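Local atomic coordinates of interleukin-2 receptor subunit beta (Mus musculus, PDB entry 6DG5), a protein that probably serves as the signalling beta subunit of the interleukin-2 receptor, binding the cytokine outside the cell and passing on its mitogenic signal. Residues B[111-116]-B[179-184]; B[121-126]-B[202-207]; B[144-149]-B[168-173]. All coordinates share one frame; numbering follows the deposited sequence.

In the fold
All three contacts lie in the second extracellular domain, a fibronectin type-III sandwich, and each joins its three-stranded sheet (111-118, 123-128, 167-170) to its four-stranded one (157-161, 140-148, 178-187, 202-205). From the N terminus the chain passes 111-116, then 121-126, then 144-149. The first loop to close is contact 3, when 168-173 comes back over 144-149. Contact 1 closes next at 179-184 and contact 2 last, at 202-207, so contact 3 is nested inside both, whereas contacts 1 and 2 cross. Their centres lie about 8 to 10 Å apart in one continuous core. Backbone hydrogen bonds link them within the sheets: Tyr179 N to Phe204 O, and Cys123 O to Leu170 N.

Contact 1. Residues B[111-116]-B[179-184]; sequences HSLQVL and YEVQVR. With NAG (2-acetamido-2-deoxy-beta-D-glucopyranose), chain D.
Leu113 and Val183 mark the closest approach of the two backbones, with 8.6 Å between their CA atoms, a spacing that separates strands of facing sheets rather than neighbours in one sheet. Leu113 does the reaching. Its CB leaves the strand toward 179-184, and one methyl, CD2, makes the closest contacts. That methyl lies 3.8 Å from CG2 of Val183, the two side chains meeting at a slant. Val183 holds CG1 anti to its backbone N (chi1 -159°), which leaves CG2 beside that N as the branch that meets the leucine. The same CD2 of Leu113 also comes within 4.3 Å of Val181 CG1 and 3.9 Å of Val181 O, so it rests against both valines and the carbonyl between them. Both valines are buried and turn their CB atoms inward; Gln182 turns to the other face of its strand, where it hydrogen-bonds to Ser199 O and Arg145. Ser199, the last residue of the WSXWS motif, also holds Val183 N through its OG. At the far end of 111-116, Leu116 CD1 lies 3.3 Å from O6 of the N-acetylglucosamine, well apart from the core. Apolar residues of two facing sheets packed together in the interior are what builds a fibronectin type-III beta-sandwich, here the second domain of a type I cytokine receptor.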
loop_
_atom_site.group_PDB
_atom_site.type_symbol
_atom_site.label_atom_id
_atom_site.label_comp_id
_atom_site.label_asym_id
_atom_site.label_seq_id
_atom_site.Cartn_x
_atom_site.Cartn_y
_atom_site.Cartn_z
ATOM N N HIS B 111 -0.577 -11.576 17.213
ATOM C CA HIS B 111 -0.907 -11.739 18.619
ATOM C C HIS B 111 -2.390 -11.459 18.822
ATOM O O HIS B 111 -3.134 -11.204 17.869
ATOM C CB HIS B 111 -0.046 -10.820 19.494
ATOM C CG HIS B 111 -0.173 -9.371 19.151
ATOM N ND1 HIS B 111 -1.162 -8.566 19.675
ATOM C CD2 HIS B 111 0.560 -8.579 18.332
ATOM C CE1 HIS B 111 -1.028 -7.341 19.202
ATOM N NE2 HIS B 111 0.009 -7.322 18.384
ATOM N N SER B 112 -2.818 -11.528 20.084
ATOM C CA SER B 112 -4.196 -11.231 20.477
ATOM C C SER B 112 -5.201 -12.104 19.730
ATOM O O SER B 112 -6.263 -11.638 19.312
ATOM C CB SER B 112 -4.519 -9.747 20.280
ATOM O OG SER B 112 -3.809 -8.936 21.201
ATOM N N LEU B 113 -4.866 -13.379 19.556
ATOM C CA LEU B 113 -5.807 -14.314 18.956
ATOM C C LEU B 113 -6.953 -14.582 19.919
ATOM O O LEU B 113 -6.731 -14.830 21.109
ATOM C CB LEU B 113 -5.110 -15.622 18.588
ATOM C CG LEU B 113 -4.724 -15.817 17.122
ATOM C CD1 LEU B 113 -3.397 -15.149 16.821
ATOM C CD2 LEU B 113 -4.681 -17.295 16.768
ATOM N N GLN B 114 -8.180 -14.528 19.409
ATOM C CA GLN B 114 -9.343 -14.804 20.238
ATOM C C GLN B 114 -10.521 -15.167 19.348
ATOM O O GLN B 114 -10.532 -14.880 18.148
ATOM C CB GLN B 114 -9.698 -13.613 21.133
ATOM C CG GLN B 114 -10.252 -12.412 20.390
ATOM C CD GLN B 114 -10.851 -11.389 21.330
ATOM O OE1 GLN B 114 -11.214 -11.710 22.460
ATOM N NE2 GLN B 114 -10.955 -10.148 20.869
ATOM N N VAL B 115 -11.516 -15.796 19.963
ATOM C CA VAL B 115 -12.727 -16.227 19.278
ATOM C C VAL B 115 -13.830 -15.224 19.580
ATOM O O VAL B 115 -14.176 -15.001 20.747
ATOM C CB VAL B 115 -13.141 -17.642 19.710
ATOM C CG1 VAL B 115 -14.427 -18.049 19.013
ATOM C CG2 VAL B 115 -12.028 -18.633 19.416
ATOM N N LEU B 116 -14.387 -14.620 18.531
ATOM C CA LEU B 116 -15.491 -13.683 18.699
ATOM C C LEU B 116 -16.843 -14.384 18.669
ATOM O O LEU B 116 -17.739 -14.033 19.443
ATOM C CB LEU B 116 -15.442 -12.601 17.616
ATOM C CG LEU B 116 -14.290 -11.598 17.700
ATOM C CD1 LEU B 116 -14.462 -10.503 16.660
ATOM C CD2 LEU B 116 -14.194 -11.006 19.095
ATOM N N TYR B 179 -10.038 -27.701 18.650
ATOM C CA TYR B 179 -9.095 -27.348 17.602
ATOM C C TYR B 179 -8.018 -26.420 18.151
ATOM O O TYR B 179 -8.167 -25.820 19.219
ATOM C CB TYR B 179 -9.798 -26.661 16.423
ATOM C CG TYR B 179 -10.930 -27.448 15.803
ATOM C CD1 TYR B 179 -12.218 -27.374 16.318
ATOM C CD2 TYR B 179 -10.716 -28.247 14.687
ATOM C CE1 TYR B 179 -13.257 -28.082 15.748
ATOM C CE2 TYR B 179 -11.750 -28.957 14.107
ATOM C CZ TYR B 179 -13.017 -28.873 14.643
ATOM O OH TYR B 179 -14.046 -29.582 14.069
ATOM N N GLU B 180 -6.933 -26.296 17.388
ATOM C CA GLU B 180 -5.838 -25.387 17.694
ATOM C C GLU B 180 -5.448 -24.658 16.416
ATOM O O GLU B 180 -5.387 -25.264 15.343
ATOM C CB GLU B 180 -4.633 -26.141 18.276
ATOM C CG GLU B 180 -3.925 -25.425 19.421
ATOM C CD GLU B 180 -2.925 -26.318 20.141
ATOM O OE1 GLU B 180 -2.894 -27.534 19.852
ATOM O OE2 GLU B 180 -2.169 -25.805 20.995
ATOM N N VAL B 181 -5.197 -23.356 16.528
ATOM C CA VAL B 181 -4.999 -22.496 15.364
ATOM C C VAL B 181 -3.790 -21.595 15.584
ATOM O O VAL B 181 -3.622 -21.017 16.663
ATOM C CB VAL B 181 -6.262 -21.654 15.074
ATOM C CG1 VAL B 181 -5.927 -20.470 14.182
ATOM C CG2 VAL B 181 -7.326 -22.514 14.417
ATOM N N GLN B 182 -2.951 -21.482 14.554
ATOM C CA GLN B 182 -1.843 -20.541 14.520
ATOM C C GLN B 182 -1.925 -19.723 13.241
ATOM O O GLN B 182 -2.341 -20.228 12.196
ATOM C CB GLN B 182 -0.487 -21.251 14.573
ATOM C CG GLN B 182 -0.174 -21.929 15.892
ATOM C CD GLN B 182 1.226 -22.516 15.913
ATOM O OE1 GLN B 182 1.557 -23.394 15.117
ATOM N NE2 GLN B 182 2.061 -22.020 16.820
ATOM N N VAL B 183 -1.518 -18.454 13.327
ATOM C CA VAL B 183 -1.551 -17.532 12.197
ATOM C C VAL B 183 -0.173 -16.906 12.027
ATOM O O VAL B 183 0.608 -16.815 12.979
ATOM C CB VAL B 183 -2.631 -16.440 12.381
ATOM C CG1 VAL B 183 -3.001 -15.822 11.046
ATOM C CG2 VAL B 183 -3.867 -17.012 13.066
ATOM N N ARG B 184 0.129 -16.489 10.798
ATOM C CA ARG B 184 1.373 -15.792 10.502
ATOM C C ARG B 184 1.129 -14.776 9.393
ATOM O O ARG B 184 0.117 -14.827 8.688
ATOM C CB ARG B 184 2.491 -16.768 10.114
ATOM C CG ARG B 184 2.165 -17.674 8.946
ATOM C CD ARG B 184 3.315 -18.629 8.685
ATOM N NE ARG B 184 3.155 -19.368 7.436
ATOM C CZ ARG B 184 4.085 -20.167 6.924
ATOM N NH1 ARG B 184 5.241 -20.327 7.555
ATOM N NH2 ARG B 184 3.863 -20.803 5.782
HETATM C C1 NAG D . -15.594 -12.039 11.892
HETATM C C2 NAG D . -16.694 -11.553 10.940
HETATM C C3 NAG D . -16.275 -10.252 10.247
HETATM C C4 NAG D . -15.799 -9.214 11.257
HETATM C C5 NAG D . -14.742 -9.826 12.173
HETATM C C6 NAG D . -14.301 -8.899 13.282
HETATM C C7 NAG D . -18.233 -12.729 9.426
HETATM C C8 NAG D . -18.380 -13.830 8.420
HETATM N N2 NAG D . -17.014 -12.573 9.954
HETATM O O3 NAG D . -17.384 -9.742 9.514
HETATM O O4 NAG D . -15.221 -8.102 10.579
HETATM O O5 NAG D . -15.260 -11.004 12.804
HETATM O O6 NAG D . -15.381 -8.545 14.135
HETATM O O7 NAG D . -19.177 -12.012 9.746
#

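Contact 2. Residues B[121-126]-B[202-207]; sequences QRCNIS and LTFRTR. With NAG (2-acetamido-2-deoxy-beta-D-glucopyranose), chain D.
Ile125 faces Leu202 and Phe204 across the core, and its two branches divide them. CB points toward 202-207. From it CG2, anti to the backbone N, reaches Leu202 CD2 at 3.7 Å; CG1 passes the same methyl at 4.1 Å, the two side chains running past each other in opposite directions. CD1 then goes on to the ring of Phe204, 3.6 Å from CE1 and 3.8 Å from CZ, approaching it obliquely. Cut back to an alanine, this position is likely to leave the Leu202 methyl and the CE1-CZ side of the Phe204 ring without their neighbour and open a gap between the sheets. The strands belong to opposite sheets of the fibronectin type-III sandwich: the axes of 123-126 and 202-205 come no closer than 10.2 Å and run nearly antiparallel, at 162°. Two residues back along the strand, on the same face, Cys123 supplies a sulfur-aromatic contact, SG standing over a face of Phe204, 4.2 Å from the ring centroid and 28° off its normal. Val181 also packs on Phe204. Asn124, between these two inward residues, lies on the other face of the strand, where its ND2 is bonded covalently to C1 of an N-linked N-acetylglucosamine.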
loop_
_atom_site.group_PDB
_atom_site.type_symbol
_atom_site.label_atom_id
_atom_site.label_comp_id
_atom_site.label_asym_id
_atom_site.label_seq_id
_atom_site.Cartn_x
_atom_site.Cartn_y
_atom_site.Cartn_z
ATOM N N GLN B 121 -20.813 -25.543 14.475
ATOM C CA GLN B 121 -20.006 -25.752 13.282
ATOM C C GLN B 121 -19.294 -24.499 12.791
ATOM O O GLN B 121 -18.420 -24.613 11.924
ATOM C CB GLN B 121 -20.870 -26.306 12.135
ATOM C CG GLN B 121 -21.540 -27.634 12.437
ATOM C CD GLN B 121 -21.720 -28.489 11.197
ATOM O OE1 GLN B 121 -20.918 -29.384 10.924
ATOM N NE2 GLN B 121 -22.777 -28.221 10.441
ATOM N N ARG B 122 -19.634 -23.321 13.301
ATOM C CA ARG B 122 -19.043 -22.069 12.856
ATOM C C ARG B 122 -18.147 -21.488 13.944
ATOM O O ARG B 122 -18.314 -21.769 15.134
ATOM C CB ARG B 122 -20.131 -21.055 12.474
ATOM C CG ARG B 122 -21.126 -21.558 11.434
ATOM C CD ARG B 122 -22.471 -20.854 11.577
ATOM N NE ARG B 122 -22.512 -19.561 10.900
ATOM C CZ ARG B 122 -23.378 -19.248 9.941
ATOM N NH1 ARG B 122 -24.287 -20.132 9.553
ATOM N NH2 ARG B 122 -23.345 -18.048 9.378
ATOM N N CYS B 123 -17.186 -20.666 13.516
ATOM C CA CYS B 123 -16.245 -20.028 14.431
ATOM C C CYS B 123 -15.492 -18.896 13.745
ATOM O O CYS B 123 -14.955 -19.077 12.648
ATOM C CB CYS B 123 -15.254 -21.051 14.987
ATOM S SG CYS B 123 -14.004 -20.341 16.077
ATOM N N ASN B 124 -15.444 -17.731 14.390
ATOM C CA ASN B 124 -14.765 -16.551 13.865
ATOM C C ASN B 124 -13.641 -16.175 14.822
ATOM O O ASN B 124 -13.886 -15.927 16.008
ATOM C CB ASN B 124 -15.750 -15.391 13.685
ATOM C CG ASN B 124 -15.166 -14.237 12.886
ATOM O OD1 ASN B 124 -13.998 -14.261 12.497
ATOM N ND2 ASN B 124 -15.989 -13.218 12.631
ATOM N N ILE B 125 -12.415 -16.133 14.305
ATOM C CA ILE B 125 -11.212 -15.933 15.106
ATOM C C ILE B 125 -10.502 -14.676 14.622
ATOM O O ILE B 125 -10.282 -14.511 13.418
ATOM C CB ILE B 125 -10.278 -17.152 15.019
ATOM C CG1 ILE B 125 -10.935 -18.370 15.672
ATOM C CG2 ILE B 125 -8.929 -16.848 15.660
ATOM C CD1 ILE B 125 -10.533 -19.687 15.045
ATOM N N SER B 126 -10.129 -13.803 15.555
ATOM C CA SER B 126 -9.476 -12.536 15.250
ATOM C C SER B 126 -8.024 -12.558 15.711
ATOM O O SER B 126 -7.605 -13.423 16.483
ATOM C CB SER B 126 -10.217 -11.366 15.907
ATOM O OG SER B 126 -11.548 -11.281 15.441
ATOM N N LEU B 202 -4.106 -20.931 19.555
ATOM C CA LEU B 202 -5.373 -20.674 20.226
ATOM C C LEU B 202 -6.197 -21.954 20.214
ATOM O O LEU B 202 -6.540 -22.465 19.143
ATOM C CB LEU B 202 -6.131 -19.542 19.537
ATOM C CG LEU B 202 -7.562 -19.278 20.004
ATOM C CD1 LEU B 202 -7.569 -18.442 21.272
ATOM C CD2 LEU B 202 -8.367 -18.607 18.903
ATOM N N THR B 203 -6.517 -22.464 21.399
ATOM C CA THR B 203 -7.265 -23.705 21.542
ATOM C C THR B 203 -8.726 -23.392 21.837
ATOM O O THR B 203 -9.029 -22.664 22.788
ATOM C CB THR B 203 -6.675 -24.571 22.655
ATOM O OG1 THR B 203 -5.246 -24.577 22.549
ATOM C CG2 THR B 203 -7.187 -25.996 22.544
ATOM N N PHE B 204 -9.625 -23.940 21.022
ATOM C CA PHE B 204 -11.053 -23.707 21.173
ATOM C C PHE B 204 -11.816 -24.988 20.873
ATOM O O PHE B 204 -11.351 -25.846 20.118
ATOM C CB PHE B 204 -11.541 -22.572 20.256
ATOM C CG PHE B 204 -11.343 -22.841 18.789
ATOM C CD1 PHE B 204 -10.128 -22.573 18.178
ATOM C CD2 PHE B 204 -12.376 -23.348 18.016
ATOM C CE1 PHE B 204 -9.945 -22.816 16.828
ATOM C CE2 PHE B 204 -12.199 -23.592 16.666
ATOM C CZ PHE B 204 -10.982 -23.324 16.071
ATOM N N ARG B 205 -13.000 -25.106 21.474
ATOM C CA ARG B 205 -13.852 -26.277 21.313
ATOM C C ARG B 205 -15.243 -25.839 20.875
ATOM O O ARG B 205 -15.808 -24.888 21.428
ATOM C CB ARG B 205 -13.939 -27.087 22.613
ATOM C CG ARG B 205 -14.768 -28.356 22.505
ATOM C CD ARG B 205 -14.767 -29.130 23.814
ATOM N NE ARG B 205 -15.606 -30.323 23.744
ATOM C CZ ARG B 205 -15.163 -31.528 23.399
ATOM N NH1 ARG B 205 -13.886 -31.706 23.094
ATOM N NH2 ARG B 205 -15.999 -32.556 23.360
ATOM N N THR B 206 -15.792 -26.538 19.886
ATOM C CA THR B 206 -17.093 -26.197 19.337
ATOM C C THR B 206 -18.214 -26.610 20.289
ATOM O O THR B 206 -18.056 -27.491 21.139
ATOM C CB THR B 206 -17.292 -26.869 17.978
ATOM O OG1 THR B 206 -16.864 -28.235 18.053
ATOM C CG2 THR B 206 -16.491 -26.148 16.908
ATOM N N ARG B 207 -19.361 -25.951 20.133
ATOM C CA ARG B 207 -20.520 -26.250 20.962
ATOM C C ARG B 207 -21.023 -27.661 20.663
ATOM O O ARG B 207 -21.077 -28.065 19.498
ATOM C CB ARG B 207 -21.630 -25.227 20.707
ATOM C CG ARG B 207 -22.867 -25.390 21.579
ATOM C CD ARG B 207 -23.979 -24.435 21.161
ATOM N NE ARG B 207 -23.679 -23.043 21.489
ATOM C CZ ARG B 207 -24.098 -22.427 22.590
ATOM N NH1 ARG B 207 -24.838 -23.082 23.476
ATOM N NH2 ARG B 207 -23.781 -21.158 22.809
HETATM C C1 NAG D . -15.594 -12.039 11.892
HETATM C C2 NAG D . -16.694 -11.553 10.940
HETATM C C3 NAG D . -16.275 -10.252 10.247
HETATM C C4 NAG D . -15.799 -9.214 11.257
HETATM C C5 NAG D . -14.742 -9.826 12.173
HETATM C C6 NAG D . -14.301 -8.899 13.282
HETATM C C7 NAG D . -18.233 -12.729 9.426
HETATM C C8 NAG D . -18.380 -13.830 8.420
HETATM N N2 NAG D . -17.014 -12.573 9.954
HETATM O O3 NAG D . -17.384 -9.742 9.514
HETATM O O4 NAG D . -15.221 -8.102 10.579
HETATM O O5 NAG D . -15.260 -11.004 12.804
HETATM O O6 NAG D . -15.381 -8.545 14.135
HETATM O O7 NAG D . -19.177 -12.012 9.746
#

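Contact 3. Residues B[144-149]-B[168-173]; sequences ARRRLL and LFLEML. With NAG (2-acetamido-2-deoxy-beta-D-glucopyranose), chain D.
Ala144 and Leu168 touch by methyl groups alone, Ala144 CB lying 3.7 Å from Leu168 CD2. The leucine carries CG between its backbone N and carbonyl carbon (chi1 37°), and CD2 is the branch that meets the alanine. A second apolar group forms two residues on, where the aliphatic part of Arg146 takes the place of a hydrocarbon side chain. With CG anti to the backbone N (chi1 176°) the arginine extends toward 168-173, and its CD settles 4.1 Å from Leu173 CD2, the two chains side by side and pointing opposite ways, and, more loosely, 4.4 Å from Leu170 CD1. Beyond CD the chain bends at chi3 (76°), and the guanidinium turns off from Leu173.

The polar interactions of Arg145 and Arg147 lie on the other face of their strand. Arg145 hydrogen-bonds to Gln182 and meets Trp198 by cation-pi; Arg147 forms a salt bridge with Glu180 and a cation-pi contact with Trp153. Across the sandwich Phe169 points outward to the glycan, its CD1 3.5 Å from the acetyl methyl C8 of the N-acetylglucosamine, which approaches the ring obliquely. Close by, Glu171 N bonds to a polar side chain of another protein chain.

Between the two segments the join is therefore wholly apolar, made by methyls and one methylene: it should depend on shape and exclusion of water rather than on directed bonds, and the arginine lends its alkyl chain to the core while its guanidinium makes no bond to 168-173.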
loop_
_atom_site.group_PDB
_atom_site.type_symbol
_atom_site.label_atom_id
_atom_site.label_comp_id
_atom_site.label_asym_id
_atom_site.label_seq_id
_atom_site.Cartn_x
_atom_site.Cartn_y
_atom_site.Cartn_z
ATOM N N ALA B 144 -3.055 -19.117 8.085
ATOM C CA ALA B 144 -3.413 -19.795 9.321
ATOM C C ALA B 144 -3.473 -21.298 9.087
ATOM O O ALA B 144 -3.712 -21.759 7.966
ATOM C CB ALA B 144 -4.758 -19.293 9.866
ATOM N N ARG B 145 -3.249 -22.065 10.151
ATOM C CA ARG B 145 -3.364 -23.515 10.083
ATOM C C ARG B 145 -4.207 -24.024 11.243
ATOM O O ARG B 145 -3.979 -23.650 12.398
ATOM C CB ARG B 145 -1.988 -24.197 10.072
ATOM C CG ARG B 145 -1.071 -23.891 11.245
ATOM C CD ARG B 145 0.242 -24.641 11.071
ATOM N NE ARG B 145 1.181 -24.419 12.166
ATOM C CZ ARG B 145 2.388 -24.974 12.228
ATOM N NH1 ARG B 145 2.798 -25.779 11.258
ATOM N NH2 ARG B 145 3.186 -24.725 13.256
ATOM N N ARG B 146 -5.180 -24.871 10.923
ATOM C CA ARG B 146 -6.109 -25.443 11.888
ATOM C C ARG B 146 -5.779 -26.916 12.084
ATOM O O ARG B 146 -5.705 -27.670 11.109
ATOM C CB ARG B 146 -7.552 -25.281 11.405
ATOM C CG ARG B 146 -8.596 -25.939 12.290
ATOM C CD ARG B 146 -9.840 -26.324 11.497
ATOM N NE ARG B 146 -9.628 -27.526 10.693
ATOM C CZ ARG B 146 -9.415 -27.527 9.380
ATOM N NH1 ARG B 146 -9.391 -26.385 8.706
ATOM N NH2 ARG B 146 -9.233 -28.673 8.736
ATOM N N ARG B 147 -5.579 -27.326 13.334
ATOM C CA ARG B 147 -5.268 -28.713 13.634
ATOM C C ARG B 147 -6.219 -29.249 14.691
ATOM O O ARG B 147 -6.738 -28.504 15.527
ATOM C CB ARG B 147 -3.811 -28.890 14.105
ATOM C CG ARG B 147 -3.578 -28.714 15.600
ATOM C CD ARG B 147 -2.218 -29.275 15.997
ATOM N NE ARG B 147 -1.889 -29.013 17.394
ATOM C CZ ARG B 147 -0.797 -29.470 18.002
ATOM N NH1 ARG B 147 0.071 -30.217 17.334
ATOM N NH2 ARG B 147 -0.572 -29.182 19.277
ATOM N N LEU B 148 -6.451 -30.557 14.631
ATOM C CA LEU B 148 -7.240 -31.247 15.643
ATOM C C LEU B 148 -6.388 -31.472 16.886
ATOM O O LEU B 148 -5.175 -31.689 16.788
ATOM C CB LEU B 148 -7.741 -32.582 15.092
ATOM C CG LEU B 148 -9.212 -32.957 15.273
ATOM C CD1 LEU B 148 -10.099 -31.974 14.543
ATOM C CD2 LEU B 148 -9.456 -34.370 14.772
ATOM N N LEU B 149 -7.016 -31.406 18.058
ATOM C CA LEU B 149 -6.267 -31.600 19.291
ATOM C C LEU B 149 -5.733 -33.023 19.372
ATOM O O LEU B 149 -6.484 -33.993 19.232
ATOM C CB LEU B 149 -7.143 -31.297 20.512
ATOM C CG LEU B 149 -6.902 -29.940 21.176
ATOM C CD1 LEU B 149 -7.304 -29.980 22.642
ATOM C CD2 LEU B 149 -5.450 -29.505 21.026
ATOM N N LEU B 168 -10.833 -14.952 10.385
ATOM C CA LEU B 168 -11.377 -15.969 9.493
ATOM C C LEU B 168 -12.605 -16.608 10.120
ATOM O O LEU B 168 -12.648 -16.853 11.329
ATOM C CB LEU B 168 -10.347 -17.054 9.127
ATOM C CG LEU B 168 -9.294 -17.598 10.091
ATOM C CD1 LEU B 168 -9.899 -18.325 11.280
ATOM C CD2 LEU B 168 -8.372 -18.526 9.323
ATOM N N PHE B 169 -13.608 -16.854 9.287
ATOM C CA PHE B 169 -14.833 -17.526 9.694
ATOM C C PHE B 169 -14.724 -18.977 9.242
ATOM O O PHE B 169 -14.712 -19.258 8.039
ATOM C CB PHE B 169 -16.052 -16.835 9.087
ATOM C CG PHE B 169 -17.341 -17.114 9.810
ATOM C CD1 PHE B 169 -17.744 -16.317 10.870
ATOM C CD2 PHE B 169 -18.157 -18.161 9.419
ATOM C CE1 PHE B 169 -18.933 -16.565 11.529
ATOM C CE2 PHE B 169 -19.348 -18.414 10.074
ATOM C CZ PHE B 169 -19.735 -17.614 11.131
ATOM N N LEU B 170 -14.621 -19.893 10.200
ATOM C CA LEU B 170 -14.426 -21.304 9.895
ATOM C C LEU B 170 -15.766 -22.015 9.764
ATOM O O LEU B 170 -16.669 -21.822 10.582
ATOM C CB LEU B 170 -13.581 -21.977 10.975
ATOM C CG LEU B 170 -12.117 -21.542 11.039
ATOM C CD1 LEU B 170 -11.405 -22.227 12.189
ATOM C CD2 LEU B 170 -11.420 -21.838 9.722
ATOM N N GLU B 171 -15.886 -22.841 8.730
ATOM C CA GLU B 171 -17.067 -23.652 8.488
ATOM C C GLU B 171 -16.688 -25.126 8.533
ATOM O O GLU B 171 -15.510 -25.485 8.629
ATOM C CB GLU B 171 -17.706 -23.309 7.134
ATOM C CG GLU B 171 -18.090 -21.842 6.965
ATOM C CD GLU B 171 -19.434 -21.513 7.585
ATOM O OE1 GLU B 171 -19.843 -20.332 7.530
ATOM O OE2 GLU B 171 -20.082 -22.438 8.119
ATOM N N MET B 172 -17.708 -25.984 8.453
ATOM C CA MET B 172 -17.522 -27.436 8.368
ATOM C C MET B 172 -16.742 -27.973 9.568
ATOM O O MET B 172 -15.854 -28.815 9.426
ATOM C CB MET B 172 -16.833 -27.830 7.057
ATOM C CG MET B 172 -17.299 -27.049 5.833
ATOM S SD MET B 172 -18.899 -27.568 5.191
ATOM C CE MET B 172 -18.430 -29.007 4.235
ATOM N N LEU B 173 -17.071 -27.479 10.760
ATOM C CA LEU B 173 -16.432 -27.915 11.994
ATOM C C LEU B 173 -17.292 -28.961 12.691
ATOM O O LEU B 173 -18.519 -28.841 12.737
ATOM C CB LEU B 173 -16.187 -26.735 12.935
ATOM C CG LEU B 173 -15.210 -25.658 12.462
ATOM C CD1 LEU B 173 -15.184 -24.503 13.447
ATOM C CD2 LEU B 173 -13.819 -26.240 12.279
HETATM C C1 NAG D . -15.594 -12.039 11.892
HETATM C C2 NAG D . -16.694 -11.553 10.940
HETATM C C3 NAG D . -16.275 -10.252 10.247
HETATM C C4 NAG D . -15.799 -9.214 11.257
HETATM C C5 NAG D . -14.742 -9.826 12.173
HETATM C C6 NAG D . -14.301 -8.899 13.282
HETATM C C7 NAG D . -18.233 -12.729 9.426
HETATM C C8 NAG D . -18.380 -13.830 8.420
HETATM N N2 NAG D . -17.014 -12.573 9.954
HETATM O O3 NAG D . -17.384 -9.742 9.514
HETATM O O4 NAG D . -15.221 -8.102 10.579
HETATM O O5 NAG D . -15.260 -11.004 12.804
HETATM O O6 NAG D . -15.381 -8.545 14.135
HETATM O O7 NAG D . -19.177 -12.012 9.746
#